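Local coordinates for protein trans-4-hydroxy-L-proline dehydratase (Clostridioides difficile 70-100-2010, PDB 6VXC) that catalyses, as a glycyl radical enzyme, the dehydration of trans-4-hydroxy-L-proline to (S)-1-pyrroline-5-carboxylate in the anaerobic breakdown of hydroxyproline, at residues 113-125 against 343-357. Residues are numbered along the deposited sequence; the frame is centred on the assembly and turned at random.
Sequences DLEVMHNRDIINF and APPKVGITLKESSTY
Arg120, in the loop after helix 111-119, reaches Lys346 O in the loop before helix 348-353, joining two segments of the pyruvate formate lyase-like fold of this glycyl radical enzyme that are far apart in sequence. Among the polar links, Arg120 bends at chi3 (69°) and turns its guanidinium between the two backbones. Arg120 NH2 donates to Lys346 O at a short 2.5 Å, in the carbonyl plane but with the acceptor tilted from the guanidinium plane, and NH1 adds a weak second bond; NH1 also reaches Ile123 O within its own segment, at 167° the straighter bond. Leu351 CG lies over one guanidinium face and Met117 CA over the other, both displaced toward the rim, which probably restricts its rotation.

Apolar packing continues the contact beside it. Met117 SD meets Pro345 CB at 3.7 Å, and the same CB makes a CH-pi contact over one face of the Phe125 ring. Tyr357 CE1 lies over the opposite face near its rim, the two rings meeting obliquely with planes at 59°. Ile123 CG2 sits above the centre of the Tyr357 ring, 4.0 Å from its centroid. Adjacent Thr356 is about 8 Å, between side chains, from Cys454, the probable radical cysteine, and its OG1 is hydrogen-bonded to Thr358 OG1 and Asp788 OD2. Beyond the ring, Tyr357 OH donates to a lone pair of Asn124 O at 2.6 Å.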
# COMPACT_ATOMS: atom_id res chain seq x y z
N ASP A 113 -4.54 19.86 -14.11
CA ASP A 113 -4.71 18.68 -13.28
C ASP A 113 -6.17 18.49 -12.90
O ASP A 113 -6.71 17.38 -12.98
CB ASP A 113 -3.86 18.78 -12.00
CG ASP A 113 -2.39 18.55 -12.24
OD1 ASP A 113 -2.02 17.83 -13.19
OD2 ASP A 113 -1.58 19.07 -11.45
N LEU A 114 -6.82 19.56 -12.45
CA LEU A 114 -8.22 19.46 -12.06
C LEU A 114 -9.08 19.06 -13.24
O LEU A 114 -9.97 18.22 -13.10
CB LEU A 114 -8.70 20.79 -11.49
CG LEU A 114 -7.95 21.25 -10.24
CD1 LEU A 114 -8.62 22.46 -9.62
CD2 LEU A 114 -7.82 20.11 -9.25
N GLU A 115 -8.80 19.63 -14.41
CA GLU A 115 -9.54 19.26 -15.62
C GLU A 115 -9.35 17.78 -15.95
O GLU A 115 -10.29 17.10 -16.36
CB GLU A 115 -9.08 20.14 -16.79
CG GLU A 115 -9.92 20.03 -18.06
CD GLU A 115 -11.22 20.81 -17.99
OE1 GLU A 115 -11.55 21.33 -16.90
OE2 GLU A 115 -11.92 20.88 -19.03
N VAL A 116 -8.12 17.29 -15.85
CA VAL A 116 -7.85 15.90 -16.20
C VAL A 116 -8.57 14.94 -15.26
O VAL A 116 -9.19 13.97 -15.69
CB VAL A 116 -6.33 15.65 -16.23
CG1 VAL A 116 -6.05 14.16 -16.31
CG2 VAL A 116 -5.71 16.39 -17.41
N MET A 117 -8.49 15.19 -13.95
CA MET A 117 -9.10 14.26 -13.01
C MET A 117 -10.62 14.29 -13.09
O MET A 117 -11.28 13.26 -12.91
CB MET A 117 -8.61 14.53 -11.59
CG MET A 117 -9.08 15.83 -10.97
SD MET A 117 -8.48 16.05 -9.27
CE MET A 117 -6.71 16.12 -9.51
N HIS A 118 -11.20 15.44 -13.43
CA HIS A 118 -12.64 15.50 -13.58
C HIS A 118 -13.09 14.74 -14.82
O HIS A 118 -14.14 14.08 -14.80
CB HIS A 118 -13.09 16.96 -13.66
CG HIS A 118 -14.57 17.13 -13.75
ND1 HIS A 118 -15.37 17.35 -12.64
CD2 HIS A 118 -15.41 17.10 -14.81
CE1 HIS A 118 -16.63 17.47 -13.02
NE2 HIS A 118 -16.68 17.31 -14.33
N ASN A 119 -12.32 14.80 -15.90
CA ASN A 119 -12.77 14.29 -17.18
C ASN A 119 -12.14 12.97 -17.58
O ASN A 119 -12.61 12.38 -18.55
CB ASN A 119 -12.50 15.33 -18.27
CG ASN A 119 -13.35 16.55 -18.11
OD1 ASN A 119 -14.54 16.51 -18.34
ND2 ASN A 119 -12.75 17.65 -17.66
N ARG A 120 -11.13 12.48 -16.85
CA ARG A 120 -10.45 11.24 -17.22
C ARG A 120 -11.42 10.05 -17.25
O ARG A 120 -12.48 10.03 -16.62
CB ARG A 120 -9.30 10.91 -16.26
CG ARG A 120 -9.71 10.77 -14.82
CD ARG A 120 -8.65 10.11 -13.92
NE ARG A 120 -7.47 10.91 -13.70
CZ ARG A 120 -6.90 11.14 -12.53
NH1 ARG A 120 -7.37 10.64 -11.39
NH2 ARG A 120 -5.82 11.90 -12.52
N ASP A 121 -10.97 9.02 -17.96
CA ASP A 121 -11.76 7.85 -18.28
C ASP A 121 -11.98 6.96 -17.05
O ASP A 121 -13.10 6.52 -16.78
CB ASP A 121 -11.01 7.09 -19.37
CG ASP A 121 -11.83 6.05 -20.06
OD1 ASP A 121 -12.91 5.70 -19.55
OD2 ASP A 121 -11.36 5.58 -21.13
N ILE A 122 -10.93 6.72 -16.27
CA ILE A 122 -11.02 5.91 -15.07
C ILE A 122 -10.41 6.66 -13.90
O ILE A 122 -9.55 7.53 -14.06
CB ILE A 122 -10.36 4.53 -15.25
CG1 ILE A 122 -8.95 4.68 -15.83
CG2 ILE A 122 -11.24 3.60 -16.08
CD1 ILE A 122 -8.24 3.37 -16.04
N ILE A 123 -10.88 6.32 -12.70
CA ILE A 123 -10.43 6.92 -11.45
C ILE A 123 -10.63 8.43 -11.52
O ILE A 123 -9.78 9.20 -11.07
CB ILE A 123 -8.97 6.55 -11.15
CG1 ILE A 123 -8.65 5.13 -11.63
CG2 ILE A 123 -8.67 6.69 -9.65
CD1 ILE A 123 -9.48 4.06 -10.98
N ASN A 124 -11.78 8.85 -12.03
CA ASN A 124 -12.11 10.27 -12.09
C ASN A 124 -12.61 10.75 -10.74
O ASN A 124 -13.15 9.99 -9.94
CB ASN A 124 -13.18 10.53 -13.15
CG ASN A 124 -14.43 9.71 -12.91
OD1 ASN A 124 -14.42 8.49 -13.06
ND2 ASN A 124 -15.52 10.37 -12.52
N PHE A 125 -12.37 12.04 -10.48
CA PHE A 125 -12.90 12.76 -9.33
C PHE A 125 -13.62 14.01 -9.83
O PHE A 125 -13.03 14.80 -10.58
CB PHE A 125 -11.79 13.17 -8.37
CG PHE A 125 -11.24 12.06 -7.54
CD1 PHE A 125 -10.31 11.17 -8.06
CD2 PHE A 125 -11.61 11.92 -6.21
CE1 PHE A 125 -9.78 10.16 -7.29
CE2 PHE A 125 -11.10 10.91 -5.43
CZ PHE A 125 -10.17 10.03 -5.97
N ALA A 343 -8.48 7.08 -1.78
CA ALA A 343 -7.16 7.68 -1.87
C ALA A 343 -7.29 9.01 -2.61
O ALA A 343 -7.92 9.06 -3.67
CB ALA A 343 -6.19 6.75 -2.60
N PRO A 344 -6.76 10.11 -2.07
CA PRO A 344 -6.93 11.40 -2.75
C PRO A 344 -6.39 11.37 -4.15
O PRO A 344 -5.49 10.56 -4.47
CB PRO A 344 -6.16 12.37 -1.84
CG PRO A 344 -6.27 11.76 -0.49
CD PRO A 344 -6.18 10.27 -0.73
N PRO A 345 -6.88 12.23 -5.03
CA PRO A 345 -6.62 12.08 -6.47
C PRO A 345 -5.14 12.13 -6.83
O PRO A 345 -4.38 12.93 -6.29
CB PRO A 345 -7.39 13.25 -7.09
CG PRO A 345 -7.54 14.23 -5.98
CD PRO A 345 -7.70 13.42 -4.74
N LYS A 346 -4.76 11.26 -7.75
CA LYS A 346 -3.42 11.17 -8.31
C LYS A 346 -3.43 11.58 -9.78
O LYS A 346 -4.43 11.41 -10.49
CB LYS A 346 -2.89 9.74 -8.19
CG LYS A 346 -3.03 9.10 -6.81
CD LYS A 346 -3.22 7.57 -6.94
CE LYS A 346 -3.53 6.92 -5.60
NZ LYS A 346 -4.06 5.54 -5.73
N VAL A 347 -2.30 12.10 -10.24
CA VAL A 347 -2.10 12.42 -11.65
C VAL A 347 -0.75 11.89 -12.07
O VAL A 347 0.04 11.41 -11.26
CB VAL A 347 -2.19 13.94 -11.94
CG1 VAL A 347 -3.60 14.45 -11.67
CG2 VAL A 347 -1.14 14.72 -11.13
N GLY A 348 -0.51 11.94 -13.38
CA GLY A 348 0.81 11.59 -13.90
C GLY A 348 1.23 10.19 -13.52
O GLY A 348 0.43 9.25 -13.52
N ILE A 349 2.51 10.05 -13.17
CA ILE A 349 3.08 8.73 -12.91
C ILE A 349 2.48 8.10 -11.65
O ILE A 349 2.32 6.88 -11.57
CB ILE A 349 4.62 8.81 -12.81
CG1 ILE A 349 5.23 9.47 -14.05
CG2 ILE A 349 5.20 7.41 -12.59
CD1 ILE A 349 4.91 8.76 -15.33
N THR A 350 2.18 8.91 -10.64
CA THR A 350 1.60 8.36 -9.42
C THR A 350 0.32 7.60 -9.71
O THR A 350 0.07 6.54 -9.13
CB THR A 350 1.35 9.48 -8.41
OG1 THR A 350 2.57 10.20 -8.17
CG2 THR A 350 0.83 8.90 -7.08
N LEU A 351 -0.53 8.13 -10.60
CA LEU A 351 -1.73 7.41 -10.98
C LEU A 351 -1.39 6.12 -11.72
O LEU A 351 -1.94 5.05 -11.42
CB LEU A 351 -2.62 8.33 -11.83
CG LEU A 351 -4.05 8.01 -12.25
CD1 LEU A 351 -4.09 7.18 -13.50
CD2 LEU A 351 -4.90 7.38 -11.12
N LYS A 352 -0.45 6.18 -12.66
CA LYS A 352 -0.10 5.00 -13.45
C LYS A 352 0.39 3.87 -12.56
O LYS A 352 0.11 2.69 -12.82
CB LYS A 352 0.98 5.37 -14.48
CG LYS A 352 0.55 6.40 -15.53
CD LYS A 352 1.68 6.65 -16.54
CE LYS A 352 1.16 7.29 -17.82
NZ LYS A 352 2.05 7.00 -18.98
N GLU A 353 1.11 4.21 -11.49
CA GLU A 353 1.64 3.17 -10.62
C GLU A 353 0.65 2.73 -9.56
O GLU A 353 0.84 1.66 -8.96
CB GLU A 353 2.95 3.63 -9.96
CG GLU A 353 2.81 4.81 -8.98
CD GLU A 353 4.17 5.34 -8.50
OE1 GLU A 353 5.04 4.52 -8.15
OE2 GLU A 353 4.38 6.57 -8.48
N SER A 354 -0.42 3.50 -9.32
CA SER A 354 -1.41 3.15 -8.30
C SER A 354 -2.79 3.56 -8.81
O SER A 354 -3.46 4.42 -8.26
CB SER A 354 -1.08 3.83 -6.96
OG SER A 354 -1.97 3.41 -5.94
N SER A 355 -3.26 2.89 -9.87
CA SER A 355 -4.43 3.37 -10.61
C SER A 355 -5.71 2.79 -9.99
O SER A 355 -6.35 1.89 -10.52
CB SER A 355 -4.28 3.00 -12.09
OG SER A 355 -5.28 3.63 -12.88
N THR A 356 -6.11 3.38 -8.86
CA THR A 356 -7.23 2.87 -8.08
C THR A 356 -7.76 3.97 -7.17
O THR A 356 -7.02 4.89 -6.81
CB THR A 356 -6.81 1.67 -7.22
OG1 THR A 356 -7.93 1.20 -6.45
CG2 THR A 356 -5.70 2.07 -6.24
N TYR A 357 -9.04 3.86 -6.81
CA TYR A 357 -9.60 4.66 -5.73
C TYR A 357 -9.22 4.13 -4.35
O TYR A 357 -9.33 4.87 -3.36
CB TYR A 357 -11.14 4.72 -5.80
CG TYR A 357 -11.76 5.45 -6.98
CD1 TYR A 357 -11.79 6.84 -7.03
CD2 TYR A 357 -12.34 4.75 -8.02
CE1 TYR A 357 -12.37 7.51 -8.12
CE2 TYR A 357 -12.92 5.39 -9.11
CZ TYR A 357 -12.94 6.77 -9.16
OH TYR A 357 -13.53 7.40 -10.24